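Local coordinates for LINE-1 retrotransposable element ORF1 protein (Homo sapiens, PDB 2W7A) that binds single-stranded nucleic acids as a chaperone of its own transcript, with this RRM domain as one required part, and is essential for LINE-1 retrotransposition, at residues Leu6-Val11 against Ile95-Asp100; Gln46-Thr51 against Arg63-Arg68. All blocks are in the same frame, centred on the assembly; numbering follows the deposited sequence. Where two conformers were deposited one is given.

Interaction 1 of 2, residues Leu6-Val11 against Ile95-Asp100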
loop_
_atom_site.group_PDB
_atom_site.type_symbol
_atom_site.label_atom_id
_atom_site.label_comp_id
_atom_site.label_asym_id
_atom_site.label_seq_id
_atom_site.Cartn_x
_atom_site.Cartn_y
_atom_site.Cartn_z
ATOM N N LEU A 6 -6.492 3.446 -1.560
ATOM C CA LEU A 6 -6.253 2.195 -2.230
ATOM C C LEU A 6 -6.013 1.085 -1.256
ATOM O O LEU A 6 -5.786 1.337 -0.062
ATOM C CB LEU A 6 -5.146 2.293 -3.226
ATOM C CG LEU A 6 -3.757 2.586 -2.837
ATOM C CD1 LEU A 6 -3.063 1.453 -2.112
ATOM C CD2 LEU A 6 -2.903 2.911 -4.112
ATOM N N ARG A 7 -6.112 -0.136 -1.764
ATOM C CA ARG A 7 -5.838 -1.342 -1.020
ATOM C C ARG A 7 -4.500 -1.924 -1.474
ATOM O O ARG A 7 -4.262 -2.117 -2.660
ATOM C CB ARG A 7 -6.938 -2.404 -1.236
ATOM C CG ARG A 7 -8.233 -2.084 -0.542
ATOM C CD ARG A 7 -9.392 -3.045 -0.913
ATOM N NE ARG A 7 -10.606 -2.615 -0.216
ATOM C CZ ARG A 7 -10.991 -3.010 0.999
ATOM N NH1 ARG A 7 -10.328 -3.927 1.683
ATOM N NH2 ARG A 7 -12.106 -2.522 1.524
ATOM N N LEU A 8 -3.678 -2.260 -0.504
ATOM C CA LEU A 8 -2.410 -2.948 -0.680
ATOM C C LEU A 8 -2.631 -4.372 -0.196
ATOM O O LEU A 8 -2.948 -4.606 0.988
ATOM C CB LEU A 8 -1.347 -2.211 0.114
ATOM C CG LEU A 8 -0.028 -2.834 0.384
ATOM C CD1 LEU A 8 0.664 -3.279 -0.907
ATOM C CD2 LEU A 8 0.805 -1.765 1.180
ATOM N N ILE A 9 -2.482 -5.311 -1.110
ATOM C CA ILE A 9 -2.875 -6.716 -0.907
ATOM C C ILE A 9 -1.651 -7.616 -0.908
ATOM O O ILE A 9 -0.750 -7.424 -1.744
ATOM C CB ILE A 9 -3.842 -7.153 -2.033
ATOM C CG1 ILE A 9 -5.097 -6.287 -1.997
ATOM C CG2 ILE A 9 -4.112 -8.633 -1.972
ATOM C CD1 ILE A 9 -6.090 -6.574 -3.116
ATOM N N GLY A 10 -1.593 -8.576 0.019
ATOM C CA GLY A 10 -0.497 -9.542 0.059
ATOM C C GLY A 10 0.716 -9.270 0.920
ATOM O O GLY A 10 1.668 -10.013 0.840
ATOM N N VAL A 11 0.676 -8.232 1.767
ATOM C CA VAL A 11 1.782 -7.924 2.638
ATOM C C VAL A 11 1.660 -8.829 3.862
ATOM O O VAL A 11 0.648 -8.817 4.533
ATOM C CB VAL A 11 1.782 -6.455 3.057
ATOM C CG1 VAL A 11 2.931 -6.161 4.019
ATOM C CG2 VAL A 11 1.803 -5.539 1.810
ATOM N N ILE A 95 3.194 -7.989 -4.596
ATOM C CA ILE A 95 2.084 -7.400 -3.908
ATOM C C ILE A 95 1.105 -6.847 -4.935
ATOM O O ILE A 95 1.479 -6.724 -6.108
ATOM C CB ILE A 95 2.504 -6.293 -2.883
ATOM C CG1 ILE A 95 3.361 -5.243 -3.568
ATOM C CG2 ILE A 95 3.286 -6.989 -1.723
ATOM C CD1 ILE A 95 3.507 -3.984 -2.789
ATOM N N ARG A 96 -0.115 -6.484 -4.519
ATOM C CA ARG A 96 -1.054 -5.856 -5.417
ATOM C C ARG A 96 -1.598 -4.562 -4.858
ATOM O O ARG A 96 -1.807 -4.449 -3.652
ATOM C CB ARG A 96 -2.185 -6.821 -5.769
ATOM C CG ARG A 96 -1.741 -7.917 -6.757
ATOM C CD ARG A 96 -2.929 -8.686 -7.294
ATOM N NE ARG A 96 -3.825 -7.845 -8.076
ATOM C CZ ARG A 96 -5.120 -7.671 -7.836
ATOM N NH1 ARG A 96 -5.724 -8.273 -6.814
ATOM N NH2 ARG A 96 -5.818 -6.871 -8.636
ATOM N N LEU A 97 -1.760 -3.566 -5.732
ATOM C CA LEU A 97 -2.427 -2.306 -5.418
ATOM C C LEU A 97 -3.726 -2.233 -6.207
ATOM O O LEU A 97 -3.715 -2.354 -7.425
ATOM C CB LEU A 97 -1.493 -1.141 -5.768
ATOM C CG LEU A 97 -0.130 -1.073 -5.059
ATOM C CD1 LEU A 97 0.742 0.050 -5.649
ATOM C CD2 LEU A 97 -0.258 -0.847 -3.538
ATOM N N THR A 98 -4.841 -2.051 -5.538
ATOM C CA THR A 98 -6.137 -2.019 -6.195
ATOM C C THR A 98 -7.009 -0.948 -5.603
ATOM O O THR A 98 -6.681 -0.376 -4.554
ATOM C CB THR A 98 -6.890 -3.359 -6.049
ATOM O OG1 THR A 98 -7.353 -3.501 -4.712
ATOM C CG2 THR A 98 -6.006 -4.497 -6.392
ATOM N N VAL A 99 -8.112 -0.660 -6.267
ATOM C CA VAL A 99 -9.060 0.304 -5.750
ATOM C C VAL A 99 -9.684 -0.238 -4.480
ATOM O O VAL A 99 -9.669 -1.431 -4.237
ATOM C CB VAL A 99 -10.172 0.606 -6.771
ATOM C CG1 VAL A 99 -9.624 1.288 -8.012
ATOM C CG2 VAL A 99 -10.937 -0.679 -7.117
ATOM N N ASP A 100 -10.193 0.656 -3.649
ATOM C CA ASP A 100 -10.823 0.252 -2.408
ATOM C C ASP A 100 -12.290 -0.078 -2.702
ATOM O O ASP A 100 -12.920 0.544 -3.567
ATOM C CB ASP A 100 -10.686 1.392 -1.380
ATOM C CG ASP A 100 -11.260 1.037 -0.006
ATOM O OD1 ASP A 100 -11.484 -0.163 0.272
ATOM O OD2 ASP A 100 -11.487 1.968 0.799
ATOM O OXT ASP A 100 -12.885 -0.978 -2.106
#

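Interaction 2 of 2, residues Gln46-Thr51 against Arg63-Arg68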
loop_
_atom_site.group_PDB
_atom_site.type_symbol
_atom_site.label_atom_id
_atom_site.label_comp_id
_atom_site.label_asym_id
_atom_site.label_seq_id
_atom_site.Cartn_x
_atom_site.Cartn_y
_atom_site.Cartn_z
ATOM N N GLN A 46 -1.508 10.052 3.772
ATOM C CA GLN A 46 -2.073 10.487 5.062
ATOM C C GLN A 46 -2.280 9.455 6.182
ATOM O O GLN A 46 -2.032 9.729 7.345
ATOM C CB GLN A 46 -3.462 11.001 4.832
ATOM C CG GLN A 46 -3.488 12.328 4.126
ATOM C CD GLN A 46 -4.878 12.892 4.034
ATOM O OE1 GLN A 46 -5.865 12.165 4.154
ATOM N NE2 GLN A 46 -4.969 14.199 3.822
ATOM N N GLU A 47 -2.902 8.333 5.866
ATOM C CA GLU A 47 -3.096 7.289 6.865
ATOM C C GLU A 47 -2.853 5.952 6.217
ATOM O O GLU A 47 -3.152 5.797 5.063
ATOM C CB GLU A 47 -4.522 7.305 7.396
ATOM C CG GLU A 47 -4.663 6.583 8.731
ATOM C CD GLU A 47 -5.985 6.845 9.372
ATOM O OE1 GLU A 47 -6.924 7.248 8.647
ATOM O OE2 GLU A 47 -6.079 6.647 10.600
ATOM N N ILE A 48 -2.368 4.999 7.006
ATOM C CA ILE A 48 -2.000 3.644 6.540
ATOM C C ILE A 48 -2.438 2.677 7.643
ATOM O O ILE A 48 -1.896 2.753 8.735
ATOM C CB ILE A 48 -0.446 3.386 6.366
ATOM C CG1 ILE A 48 0.239 4.358 5.420
ATOM C CG2 ILE A 48 -0.189 1.957 5.841
ATOM C CD1 ILE A 48 1.728 4.271 5.465
ATOM N N GLN A 49 -3.351 1.734 7.364
ATOM C CA GLN A 49 -3.746 0.784 8.385
ATOM C C GLN A 49 -4.246 -0.528 7.804
ATOM O O GLN A 49 -4.851 -0.569 6.730
ATOM C CB GLN A 49 -4.867 1.337 9.292
ATOM C CG GLN A 49 -6.139 1.615 8.618
ATOM C CD GLN A 49 -6.973 2.655 9.360
ATOM O OE1 GLN A 49 -7.293 2.467 10.516
ATOM N NE2 GLN A 49 -7.324 3.749 8.683
ATOM N N ARG A 50 -4.034 -1.583 8.571
ATOM C CA ARG A 50 -4.688 -2.850 8.255
ATOM C C ARG A 50 -6.176 -2.728 8.449
ATOM O O ARG A 50 -6.624 -1.972 9.334
ATOM C CB ARG A 50 -4.170 -3.964 9.121
ATOM C CG ARG A 50 -2.706 -4.260 8.944
ATOM C CD ARG A 50 -2.426 -5.310 7.885
ATOM N NE ARG A 50 -0.999 -5.524 7.774
ATOM C CZ ARG A 50 -0.405 -6.385 6.964
ATOM N NH1 ARG A 50 -1.118 -7.141 6.156
ATOM N NH2 ARG A 50 0.918 -6.520 7.016
ATOM N N THR A 51 -6.942 -3.472 7.645
ATOM C CA THR A 51 -8.391 -3.516 7.801
ATOM C C THR A 51 -8.867 -4.966 7.811
ATOM O O THR A 51 -8.395 -5.738 7.024
ATOM C CB THR A 51 -9.111 -2.688 6.698
ATOM O OG1 THR A 51 -10.533 -2.619 6.997
ATOM C CG2 THR A 51 -8.905 -3.265 5.332
ATOM N N ARG A 63 -4.560 -9.403 6.183
ATOM C CA ARG A 63 -5.450 -8.284 5.943
ATOM C C ARG A 63 -4.899 -7.380 4.864
ATOM O O ARG A 63 -3.663 -7.188 4.752
ATOM C CB ARG A 63 -5.655 -7.485 7.208
ATOM C CG ARG A 63 -6.439 -8.248 8.278
ATOM C CD ARG A 63 -6.398 -7.540 9.590
ATOM N NE ARG A 63 -5.082 -7.511 10.121
ATOM C CZ ARG A 63 -4.748 -6.901 11.224
ATOM N NH1 ARG A 63 -5.639 -6.207 11.896
ATOM N NH2 ARG A 63 -3.490 -7.017 11.646
ATOM N N HIS A 64 -5.812 -6.773 4.104
ATOM C CA HIS A 64 -5.435 -5.673 3.249
ATOM C C HIS A 64 -4.991 -4.493 4.086
ATOM O O HIS A 64 -5.389 -4.357 5.240
ATOM C CB HIS A 64 -6.620 -5.234 2.386
ATOM C CG HIS A 64 -7.128 -6.271 1.436
ATOM N ND1 HIS A 64 -8.203 -6.054 0.596
ATOM C CD2 HIS A 64 -6.674 -7.504 1.150
ATOM C CE1 HIS A 64 -8.396 -7.129 -0.145
ATOM N NE2 HIS A 64 -7.488 -8.029 0.173
ATOM N N ILE A 65 -4.144 -3.653 3.505
ATOM C CA ILE A 65 -3.753 -2.411 4.097
ATOM C C ILE A 65 -4.420 -1.298 3.284
ATOM O O ILE A 65 -4.265 -1.235 2.034
ATOM C CB ILE A 65 -2.207 -2.246 4.063
ATOM C CG1 ILE A 65 -1.496 -3.277 4.936
ATOM C CG2 ILE A 65 -1.763 -0.814 4.423
ATOM C CD1 ILE A 65 -0.001 -3.428 4.669
ATOM N N ILE A 66 -5.168 -0.425 3.963
ATOM C CA ILE A 66 -5.781 0.714 3.295
ATOM C C ILE A 66 -4.852 1.894 3.427
ATOM O O ILE A 66 -4.427 2.241 4.526
ATOM C CB ILE A 66 -7.155 1.060 3.916
ATOM C CG1 ILE A 66 -8.042 -0.182 3.948
ATOM C CG2 ILE A 66 -7.777 2.224 3.181
ATOM C CD1 ILE A 66 -8.135 -0.879 2.616
ATOM N N VAL A 67 -4.524 2.483 2.271
ATOM C CA VAL A 67 -3.653 3.628 2.173
ATOM C C VAL A 67 -4.502 4.811 1.670
ATOM O O VAL A 67 -5.094 4.763 0.584
ATOM C CB VAL A 67 -2.476 3.322 1.248
ATOM C CG1 VAL A 67 -1.518 4.552 1.168
ATOM C CG2 VAL A 67 -1.778 2.032 1.648
ATOM N N ARG A 68 -4.605 5.864 2.490
ATOM C CA ARG A 68 -5.430 7.033 2.106
ATOM C C ARG A 68 -4.467 8.148 1.696
ATOM O O ARG A 68 -3.600 8.542 2.438
ATOM C CB ARG A 68 -6.309 7.488 3.264
ATOM C CG ARG A 68 -7.225 8.667 2.903
ATOM C CD ARG A 68 -8.265 8.910 3.997
ATOM N NE ARG A 68 -9.243 9.918 3.626
ATOM C CZ ARG A 68 -10.077 10.511 4.481
ATOM N NH1 ARG A 68 -10.064 10.191 5.774
ATOM N NH2 ARG A 68 -10.929 11.430 4.039
HETATM O O HOH W 1 -6.247 3.962 6.142
HETATM O O HOH W 2 -8.612 -7.218 4.763
#

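Interaction 1 of 2, residues Leu6-Val11 against Ile95-Asp100
Arg7 NE lies in a salt bridge 2.6 Å from OD1 of Asp100, the last residue of this construct. NH2 of Arg7 lies 2.7 Å from the same Asp100 OD1, although guanidinium and carboxylate planes are turned 54° apart. The Arg7 chain, extended at chi2 (172°), carries the guanidinium that far. On the same face the Ile9 side chain crosses that of Thr98 at about a right angle, its CD1 3.7 Å from Thr98 OG1.

Leu8 and Leu97 lie side by side on the other face, where Ile95 and Leu6 join them through their ends: Leu8 CD1 meets Ile95 CD1 at 3.5 Å, closer than usual packing, and Leu97 CD2 approaches Leu6 CD1 at 3.9 Å.

Both faces rest on an antiparallel backbone pairing: Arg7 N to Thr98 O at 2.9 Å and Ile9 N to Arg96 O at 2.8 Å, each with its reciprocal bond. Farther out, Asn5 ND2 and Gly1 N (probably a cloning remnant, its bond perhaps particular to this fragment) hold Asp100 OD2, while Met78, Leu26 and Ile29 of the helices cover the leucines. Joining the first and last long strands, with helices on one face, is the pattern of the RRM fold, here noncanonical.

Interaction 2 of 2, residues Gln46-Thr51 against Arg63-Arg68
Arg50 lays its aliphatic stem against Arg63: its CB sits over the centre of the Arg63 guanidinium, 3.7 Å from Arg63 CZ. A bend at chi2 (-91°) brings the Arg50 guanidinium over Ile65, whose CD1 covers the centre of one face at 3.8 Å from Arg50 CZ. NH1 of Arg50 donates to Arg63 O, near the guanidinium plane, at 2.9 Å in a bent bond (137° at the hydrogen). The buried Arg50 is further fixed by Val11 O, Pro12 O and a salt bridge to Glu17, and Arg63 NE pairs with Glu13. These acidic partners would probably temper the two like charges. On the helix-covered face Ile48 CG2 meets Ile65 CG2 at 3.5 Å, with Leu22 covering both; on the other, Thr51 CG2 presses on Ile66 CG1 at 3.5 Å, both tighter than normal carbon packing.

The opposite end is looser and largely exposed. Gln46 OE1 comes over a face of the Arg68 guanidinium but no nearer than 4.1 Å to its NE, and Glu47 OE1 stays 5.2 Å from Arg68 NH1, too far for a salt bridge. One water accepts from Gln49 NE2 at 2.8 Å and donates to Ile66 O, and a second joins Thr51 O to His64 N. Regular pairing spans Glu47-Arg50 against Ile65-Arg68; Gln46 and Glu47 both face Arg68 in a classic beta bulge, where Gln46 N bonds to Arg68 O and Arg68 N to Glu47 O. Antiparallel strands 45-51 and 64-69, joined by a long loop and with Leu26 beneath Val67, correspond to the second and third strands of an RRM.

Overall arrangement
Interactions 1 and 2 belong to one antiparallel sheet, their centres about 9 Å apart, and meet where strands 5-9 and 64-69 lie side by side. Probable backbone hydrogen bonds, Leu8 N to Ile65 O at 2.8 Å and Leu6 N to Val67 O at 2.9 Å, join them directly. Away from the helices, Arg7 CG packs on Ile66 CD1 at 3.4 Å, and Arg7 NH1 is hydrogen-bonded to His64 ND1. The strand order 45-51, 64-69, 5-9, 93-99 matches the RRM, each contact contributing one of the two central, mutually paired strands. In canonical RRMs the helix-free face receives RNA; whether it does so here is not established by this ligand-free geometry.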